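Alcohol dehydrogenase (Thermus thermophilus, PDB 2EIH) probably catalyses nicotinamide-dependent oxidation of alcohols or the reverse reduction, as a zinc-containing member of the medium-chain dehydrogenase family. Local coordinates at residues Ala37-Leu42 / Gly119-Tyr124; Glu84-Pro89 / Ser295-Ile300; Asp237-His242 / Lys253-Gly258. One frame throughout, in Å; residues are numbered along the deposited sequence.

Contact 1: Ala37-Leu42 / Gly119-Tyr124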
loop_
_atom_site.group_PDB
_atom_site.type_symbol
_atom_site.label_atom_id
_atom_site.label_comp_id
_atom_site.label_asym_id
_atom_site.label_seq_id
_atom_site.Cartn_x
_atom_site.Cartn_y
_atom_site.Cartn_z
ATOM N N ALA A 37 12.999 28.575 20.908
ATOM C CA ALA A 37 12.317 27.373 21.360
ATOM C C ALA A 37 10.852 27.649 21.093
ATOM O O ALA A 37 10.306 28.662 21.547
ATOM C CB ALA A 37 12.549 27.147 22.836
ATOM N N ALA A 38 10.227 26.762 20.334
ATOM C CA ALA A 38 8.824 26.915 20.005
ATOM C C ALA A 38 8.004 26.234 21.076
ATOM O O ALA A 38 8.400 25.200 21.609
ATOM C CB ALA A 38 8.525 26.296 18.639
ATOM N N LEU A 39 6.855 26.827 21.384
ATOM C CA LEU A 39 5.950 26.314 22.405
ATOM C C LEU A 39 4.911 25.349 21.849
ATOM O O LEU A 39 4.287 25.622 20.831
ATOM C CB LEU A 39 5.224 27.480 23.078
ATOM C CG LEU A 39 5.820 28.189 24.293
ATOM C CD1 LEU A 39 7.247 28.637 24.056
ATOM C CD2 LEU A 39 4.920 29.387 24.632
ATOM N N ASN A 40 4.721 24.223 22.528
ATOM C CA ASN A 40 3.725 23.231 22.121
ATOM C C ASN A 40 2.745 22.930 23.262
ATOM O O ASN A 40 3.074 23.103 24.434
ATOM C CB ASN A 40 4.422 21.956 21.649
ATOM C CG ASN A 40 5.015 22.109 20.275
ATOM O OD1 ASN A 40 6.226 22.219 20.109
ATOM N ND2 ASN A 40 4.152 22.127 19.273
ATOM N N HIS A 41 1.543 22.482 22.922
ATOM C CA HIS A 41 0.546 22.198 23.947
ATOM C C HIS A 41 1.027 21.124 24.917
ATOM O O HIS A 41 0.569 21.038 26.065
ATOM C CB HIS A 41 -0.785 21.807 23.295
ATOM C CG HIS A 41 -1.460 22.945 22.592
ATOM N ND1 HIS A 41 -2.046 23.994 23.267
ATOM C CD2 HIS A 41 -1.601 23.220 21.274
ATOM C CE1 HIS A 41 -2.515 24.870 22.396
ATOM N NE2 HIS A 41 -2.258 24.425 21.178
ATOM N N LEU A 42 1.974 20.326 24.443
ATOM C CA LEU A 42 2.574 19.273 25.240
ATOM C C LEU A 42 3.296 19.873 26.452
ATOM O O LEU A 42 3.244 19.314 27.554
ATOM C CB LEU A 42 3.562 18.480 24.380
ATOM C CG LEU A 42 4.376 17.380 25.060
ATOM C CD1 LEU A 42 3.459 16.458 25.862
ATOM C CD2 LEU A 42 5.131 16.609 23.998
ATOM N N GLY A 119 14.316 20.009 28.010
ATOM C CA GLY A 119 14.103 20.432 26.637
ATOM C C GLY A 119 14.803 21.679 26.138
ATOM O O GLY A 119 15.938 21.976 26.516
ATOM N N THR A 120 14.099 22.427 25.295
ATOM C CA THR A 120 14.651 23.627 24.687
ATOM C C THR A 120 14.471 24.974 25.381
ATOM O O THR A 120 14.900 25.982 24.844
ATOM C CB THR A 120 14.156 23.741 23.216
ATOM O OG1 THR A 120 12.720 23.769 23.181
ATOM C CG2 THR A 120 14.657 22.547 22.409
ATOM N N TYR A 121 13.853 25.007 26.557
ATOM C CA TYR A 121 13.675 26.276 27.274
ATOM C C TYR A 121 14.966 26.699 27.988
ATOM O O TYR A 121 14.929 27.142 29.141
ATOM C CB TYR A 121 12.598 26.164 28.341
ATOM C CG TYR A 121 11.158 26.141 27.850
ATOM C CD1 TYR A 121 10.794 25.502 26.662
ATOM C CD2 TYR A 121 10.145 26.635 28.660
ATOM C CE1 TYR A 121 9.450 25.351 26.308
ATOM C CE2 TYR A 121 8.807 26.498 28.326
ATOM C CZ TYR A 121 8.461 25.848 27.159
ATOM O OH TYR A 121 7.138 25.664 26.870
ATOM N N ALA A 122 16.103 26.560 27.313
ATOM C CA ALA A 122 17.399 26.940 27.869
ATOM C C ALA A 122 18.328 27.405 26.756
ATOM O O ALA A 122 17.980 27.341 25.585
ATOM C CB ALA A 122 18.009 25.756 28.600
ATOM N N GLU A 123 19.512 27.862 27.140
ATOM C CA GLU A 123 20.502 28.330 26.189
ATOM C C GLU A 123 21.260 27.177 25.542
ATOM O O GLU A 123 21.933 27.367 24.545
ATOM C CB GLU A 123 21.502 29.278 26.879
ATOM C CG GLU A 123 20.900 30.569 27.434
ATOM C CD GLU A 123 21.904 31.392 28.220
ATOM O OE1 GLU A 123 22.550 30.836 29.137
ATOM O OE2 GLU A 123 22.047 32.605 27.937
ATOM N N TYR A 124 21.169 25.987 26.123
ATOM C CA TYR A 124 21.858 24.827 25.578
ATOM C C TYR A 124 21.076 23.550 25.804
ATOM O O TYR A 124 20.326 23.426 26.767
ATOM C CB TYR A 124 23.244 24.654 26.211
ATOM C CG TYR A 124 24.155 25.832 26.034
ATOM C CD1 TYR A 124 24.116 26.914 26.921
ATOM C CD2 TYR A 124 25.056 25.878 24.967
ATOM C CE1 TYR A 124 24.951 28.015 26.736
ATOM C CE2 TYR A 124 25.886 26.977 24.782
ATOM C CZ TYR A 124 25.829 28.037 25.672
ATOM O OH TYR A 124 26.659 29.121 25.488
#

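Contact 2: Glu84-Pro89 / Ser295-Ile300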
loop_
_atom_site.group_PDB
_atom_site.type_symbol
_atom_site.label_atom_id
_atom_site.label_comp_id
_atom_site.label_asym_id
_atom_site.label_seq_id
_atom_site.Cartn_x
_atom_site.Cartn_y
_atom_site.Cartn_z
ATOM N N GLU A 84 24.131 25.743 11.573
ATOM C CA GLU A 84 22.772 26.088 11.951
ATOM C C GLU A 84 21.914 24.823 11.815
ATOM O O GLU A 84 21.995 24.109 10.802
ATOM C CB GLU A 84 22.244 27.209 11.063
ATOM C CG GLU A 84 23.017 28.524 11.193
ATOM C CD GLU A 84 22.218 29.709 10.667
ATOM O OE1 GLU A 84 22.677 30.863 10.789
ATOM O OE2 GLU A 84 21.117 29.476 10.132
ATOM N N VAL A 85 21.110 24.548 12.847
ATOM C CA VAL A 85 20.268 23.354 12.895
ATOM C C VAL A 85 18.919 23.528 13.609
ATOM O O VAL A 85 18.690 24.487 14.346
ATOM C CB VAL A 85 21.017 22.204 13.621
ATOM C CG1 VAL A 85 22.298 21.857 12.881
ATOM C CG2 VAL A 85 21.358 22.611 15.059
ATOM N N VAL A 86 18.028 22.575 13.365
ATOM C CA VAL A 86 16.721 22.534 14.008
ATOM C C VAL A 86 16.733 21.161 14.672
ATOM O O VAL A 86 17.489 20.276 14.277
ATOM C CB VAL A 86 15.553 22.609 12.999
ATOM C CG1 VAL A 86 15.652 23.887 12.202
ATOM C CG2 VAL A 86 15.588 21.411 12.075
ATOM N N ILE A 87 15.886 20.993 15.676
ATOM C CA ILE A 87 15.793 19.760 16.441
ATOM C C ILE A 87 14.653 18.877 15.955
ATOM O O ILE A 87 13.593 19.372 15.605
ATOM C CB ILE A 87 15.577 20.116 17.922
ATOM C CG1 ILE A 87 16.855 20.760 18.483
ATOM C CG2 ILE A 87 15.095 18.904 18.691
ATOM C CD1 ILE A 87 16.656 21.441 19.804
ATOM N N ASN A 88 14.900 17.570 15.919
ATOM C CA ASN A 88 13.916 16.548 15.522
ATOM C C ASN A 88 13.524 16.051 16.920
ATOM O O ASN A 88 14.242 15.254 17.513
ATOM C CB ASN A 88 14.621 15.430 14.749
ATOM C CG ASN A 88 13.718 14.743 13.744
ATOM O OD1 ASN A 88 12.609 14.319 14.071
ATOM N ND2 ASN A 88 14.206 14.596 12.521
ATOM N N PRO A 89 12.378 16.504 17.449
ATOM C CA PRO A 89 11.887 16.147 18.785
ATOM C C PRO A 89 11.642 14.683 19.141
ATOM O O PRO A 89 11.370 14.368 20.305
ATOM C CB PRO A 89 10.637 17.005 18.921
ATOM C CG PRO A 89 10.114 17.026 17.534
ATOM C CD PRO A 89 11.333 17.177 16.663
ATOM N N SER A 295 12.313 10.347 9.967
ATOM C CA SER A 295 12.715 10.447 8.568
ATOM C C SER A 295 11.903 11.481 7.800
ATOM O O SER A 295 12.387 12.065 6.838
ATOM C CB SER A 295 12.581 9.078 7.890
ATOM O OG SER A 295 11.235 8.605 7.959
ATOM N N ARG A 296 10.672 11.706 8.239
ATOM C CA ARG A 296 9.788 12.660 7.588
ATOM C C ARG A 296 10.261 14.114 7.674
ATOM O O ARG A 296 9.824 14.944 6.883
ATOM C CB ARG A 296 8.388 12.564 8.189
ATOM C CG ARG A 296 7.802 11.166 8.161
ATOM C CD ARG A 296 7.465 10.761 6.737
ATOM N NE ARG A 296 6.759 9.484 6.696
ATOM C CZ ARG A 296 7.354 8.300 6.628
ATOM N NH1 ARG A 296 6.618 7.201 6.599
ATOM N NH2 ARG A 296 8.678 8.221 6.565
ATOM N N LEU A 297 11.145 14.423 8.621
ATOM C CA LEU A 297 11.629 15.792 8.787
ATOM C C LEU A 297 12.504 16.248 7.625
ATOM O O LEU A 297 12.676 17.444 7.399
ATOM C CB LEU A 297 12.421 15.937 10.101
ATOM C CG LEU A 297 12.290 17.237 10.934
ATOM C CD1 LEU A 297 13.630 17.635 11.519
ATOM C CD2 LEU A 297 11.730 18.370 10.087
ATOM N N PHE A 298 13.075 15.295 6.897
ATOM C CA PHE A 298 13.945 15.621 5.760
ATOM C C PHE A 298 13.164 16.191 4.576
ATOM O O PHE A 298 13.493 17.264 4.067
ATOM C CB PHE A 298 14.750 14.386 5.351
ATOM C CG PHE A 298 15.665 13.894 6.436
ATOM C CD1 PHE A 298 15.168 13.124 7.491
ATOM C CD2 PHE A 298 17.016 14.242 6.438
ATOM C CE1 PHE A 298 16.002 12.707 8.538
ATOM C CE2 PHE A 298 17.855 13.831 7.477
ATOM C CZ PHE A 298 17.344 13.059 8.534
ATOM N N PRO A 299 12.127 15.479 4.108
ATOM C CA PRO A 299 11.385 16.057 2.984
ATOM C C PRO A 299 10.744 17.401 3.380
ATOM O O PRO A 299 10.722 18.344 2.593
ATOM C CB PRO A 299 10.338 14.985 2.666
ATOM C CG PRO A 299 10.129 14.306 3.969
ATOM C CD PRO A 299 11.547 14.182 4.499
ATOM N N ILE A 300 10.232 17.482 4.604
ATOM C CA ILE A 300 9.599 18.706 5.086
ATOM C C ILE A 300 10.514 19.922 4.940
ATOM O O ILE A 300 10.148 20.888 4.282
ATOM C CB ILE A 300 9.157 18.547 6.555
ATOM C CG1 ILE A 300 7.990 17.565 6.629
ATOM C CG2 ILE A 300 8.751 19.887 7.143
ATOM C CD1 ILE A 300 7.537 17.219 8.069
#

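Contact 3: Asp237-His242 / Lys253-Gly258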
loop_
_atom_site.group_PDB
_atom_site.type_symbol
_atom_site.label_atom_id
_atom_site.label_comp_id
_atom_site.label_asym_id
_atom_site.label_seq_id
_atom_site.Cartn_x
_atom_site.Cartn_y
_atom_site.Cartn_z
ATOM N N ASP A 237 -13.628 14.310 1.731
ATOM C CA ASP A 237 -13.064 12.972 1.621
ATOM C C ASP A 237 -12.111 12.676 2.767
ATOM O O ASP A 237 -12.151 11.593 3.347
ATOM C CB ASP A 237 -12.304 12.832 0.308
ATOM C CG ASP A 237 -13.183 13.018 -0.885
ATOM O OD1 ASP A 237 -14.029 12.138 -1.145
ATOM O OD2 ASP A 237 -13.042 14.053 -1.566
ATOM N N LYS A 238 -11.252 13.645 3.069
ATOM C CA LYS A 238 -10.266 13.526 4.139
ATOM C C LYS A 238 -10.423 14.667 5.122
ATOM O O LYS A 238 -10.645 15.803 4.714
ATOM C CB LYS A 238 -8.840 13.556 3.578
ATOM C CG LYS A 238 -8.306 12.215 3.108
ATOM C CD LYS A 238 -9.158 11.611 2.016
ATOM C CE LYS A 238 -8.633 10.246 1.598
ATOM N NZ LYS A 238 -7.514 10.299 0.623
ATOM N N VAL A 239 -10.293 14.373 6.412
ATOM C CA VAL A 239 -10.430 15.401 7.440
ATOM C C VAL A 239 -9.294 15.424 8.464
ATOM O O VAL A 239 -8.935 14.399 9.033
ATOM C CB VAL A 239 -11.751 15.238 8.204
ATOM C CG1 VAL A 239 -11.881 16.331 9.255
ATOM C CG2 VAL A 239 -12.912 15.286 7.228
ATOM N N VAL A 240 -8.730 16.606 8.691
ATOM C CA VAL A 240 -7.667 16.765 9.674
ATOM C C VAL A 240 -8.252 17.498 10.869
ATOM O O VAL A 240 -8.629 18.659 10.763
ATOM C CB VAL A 240 -6.506 17.594 9.129
ATOM C CG1 VAL A 240 -5.422 17.701 10.182
ATOM C CG2 VAL A 240 -5.973 16.972 7.855
ATOM N N ASP A 241 -8.323 16.815 12.004
ATOM C CA ASP A 241 -8.885 17.399 13.208
ATOM C C ASP A 241 -7.917 17.317 14.390
ATOM O O ASP A 241 -7.326 16.269 14.636
ATOM C CB ASP A 241 -10.181 16.671 13.559
ATOM C CG ASP A 241 -10.977 17.394 14.613
ATOM O OD1 ASP A 241 -12.002 16.857 15.074
ATOM O OD2 ASP A 241 -10.577 18.509 14.980
ATOM N N HIS A 242 -7.746 18.409 15.125
ATOM C CA HIS A 242 -6.843 18.383 16.276
ATOM C C HIS A 242 -7.575 18.844 17.522
ATOM O O HIS A 242 -6.968 19.058 18.568
ATOM C CB HIS A 242 -5.634 19.295 16.054
ATOM C CG HIS A 242 -5.978 20.750 16.043
ATOM N ND1 HIS A 242 -6.556 21.370 14.956
ATOM C CD2 HIS A 242 -5.870 21.701 17.001
ATOM C CE1 HIS A 242 -6.788 22.638 15.244
ATOM N NE2 HIS A 242 -6.381 22.863 16.482
ATOM N N LYS A 253 -20.503 14.602 10.407
ATOM C CA LYS A 253 -21.612 14.983 9.555
ATOM C C LYS A 253 -21.075 15.538 8.231
ATOM O O LYS A 253 -21.656 15.324 7.157
ATOM C CB LYS A 253 -22.458 16.046 10.265
ATOM C CG LYS A 253 -23.967 15.935 10.039
ATOM C CD LYS A 253 -24.605 14.853 10.915
ATOM C CE LYS A 253 -24.673 15.276 12.383
ATOM N NZ LYS A 253 -25.507 16.502 12.576
ATOM N N ALA A 254 -19.951 16.241 8.313
ATOM C CA ALA A 254 -19.331 16.853 7.142
ATOM C C ALA A 254 -18.473 15.892 6.333
ATOM O O ALA A 254 -18.040 16.210 5.226
ATOM C CB ALA A 254 -18.488 18.044 7.576
ATOM N N THR A 255 -18.238 14.711 6.883
ATOM C CA THR A 255 -17.409 13.727 6.210
ATOM C C THR A 255 -18.197 12.925 5.181
ATOM O O THR A 255 -19.274 12.405 5.468
ATOM C CB THR A 255 -16.773 12.780 7.237
ATOM O OG1 THR A 255 -16.094 13.559 8.227
ATOM C CG2 THR A 255 -15.778 11.855 6.563
ATOM N N ALA A 256 -17.653 12.829 3.975
ATOM C CA ALA A 256 -18.306 12.083 2.912
ATOM C C ALA A 256 -18.235 10.597 3.220
ATOM O O ALA A 256 -17.530 10.175 4.134
ATOM C CB ALA A 256 -17.639 12.371 1.577
ATOM N N ASN A 257 -18.976 9.803 2.456
ATOM C CA ASN A 257 -18.983 8.365 2.659
ATOM C C ASN A 257 -17.584 7.788 2.420
ATOM O O ASN A 257 -16.841 8.251 1.547
ATOM C CB ASN A 257 -20.001 7.719 1.718
ATOM C CG ASN A 257 -21.434 8.132 2.031
ATOM O OD1 ASN A 257 -22.337 7.924 1.225
ATOM N ND2 ASN A 257 -21.648 8.709 3.208
ATOM N N GLY A 258 -17.224 6.789 3.217
ATOM C CA GLY A 258 -15.924 6.153 3.083
ATOM C C GLY A 258 -14.783 7.111 3.340
ATOM O O GLY A 258 -13.642 6.853 2.955
#

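Contact 1: Ala37-Leu42 / Gly119-Tyr124
A37 meets T120 on strand 29-38, and the threonine, followed outward, gives a worked example of a small polar side chain fitted against a methyl group. T120 CB lies 3.8 Å from A37 CB. One branch then carries T120 OG1 to 3.4 Å from A37 CB. With chi1 at 58°, this oxygen sits between the backbone N and carbonyl carbon of its own residue, and from there it forms a hydrogen bond with the carbonyl oxygen of D64. The other branch, T120 CG2, turns to I87 of strand 84-91. The same alanine methyl also has T120 O at 3.3 Å, so backbone and side chain of the threonine both press on it. The setting is the GroES-like domain common to zinc-dependent alcohol dehydrogenases: the loop after strand 111-112 passes strand 29-38 before entering strand 124-128, which pairs antiparallel with that same strand. Y121, the next residue in the loop, reaches past A37 to L39, and the two side chains cross at about a right angle. L39 CG is 3.8 Å from the Y121 OH, while its CD1 approaches the ring obliquely, 4.3 Å from Y121 CZ. The buried hydroxyl is held by hydrogen bonds with D43 OD2 and H326 NE2, which tie the far end of the ring to helices 41-48 and 322-330.

Contact 2: Glu84-Pro89 / Ser295-Ile300
V86 and N88, two residues apart on strand 84-91, both turn their side chains to L297 near the start of helix 297-306. This is a domain-to-domain junction: the strand belongs to the GroES-like domain, whereas the helix follows the last strand of the parallel Rossmann sheet. Taken in sequence order, V86 comes first. Its CG2 touches L297 CD1 at 4.3 Å, a purely apolar approach, and both residues also rest on A133 of the neighbouring strand 132-134. I87 sends its side chain the other way, towards L113 and T120, and gives this contact little more than its carbonyl oxygen, 4.4 Å from L297 CD1. N88 then brings the principal surface. Its CG stands anti to the backbone N (chi1 -151°), which extends the carboxamide from the strand to meet a leucine arriving from the opposite direction. N88 CG lies 3.6 Å from L297 CD1, so the amide carbon packs against the methyl while the nitrogen reaches further. That nitrogen, ND2, is hydrogen-bonded to the carbonyl oxygen of K294, just before the helix segment, which satisfies a buried N-H and fixes the turn of the amide. Were N88 an alanine, the K294 carbonyl would probably lose this donor, and a gap would be likely beside the leucine. Another copy of the protein also packs on this helix: F298 touches R95 and P299 touches E97 of the second subunit, in the segment that carries the zinc-binding cysteines. N88 ND2 meets two carbons of the leucine from one side, 3.3 Å from L297 CB and 3.3 Å from L297 CD1.

Contact 3: Asp237-His242 / Lys253-Gly258
D237 and A256 bring the two backbones nearest, their CA atoms 5.5 Å apart, yet no hydrogen bond joins the two segments. The chain turns a corner at D237 and K238 and continues along strand 236-241; on the other side helix 248-254 ends and T255 is the first residue to leave helical angles. The segments meet by van der Waals contact, in part of a methyl with backbone. A256 CB faces the strand and comes within 4.5 Å of D237 N. D237 CB points away from A256, but the carboxylate bends back, bringing D237 OD1 to 4.5 Å from A256 CB, while D237 OD2 accepts a hydrogen bond from D169 N on strand 169-172. Further along, V239 CG2 approaches T255 OG1 at 3.8 Å, the two side chains slanting across each other. The threonine's chi1 of -53° sets OG1 beside its own backbone N, where it hydrogen-bonds with the carbonyl oxygen of V251, so the oxygen the valine methyl touches is already satisfied. V239 and T255 both rest on I261 of strand 259-263. Strand 236-241, helix 248-254 and the parallel strand 259-263 thus make up a beta-alpha-beta crossover, the repeating element of the Rossmann fold.

From the N terminus, the chain leaves strand 29-38, runs through strand 84-91 and the zinc-binding cysteines, and returns at 119-124, where contact 1 closes a loop within the GroES-like domain. Contact 2 has by then opened at 84-89, and it closes only at 295-300, so the two cross. They also touch directly, T120 CG2 lying 3.5 Å from I87 CD1. Inside the long excursion of contact 2 comes the Rossmann sheet, and there contact 3 closes a short local loop, nested within contact 2 but in series with contact 1. Contact 2 alone of the three bridges the two domains; contact 3 lies about 29 Å from it, centre to centre.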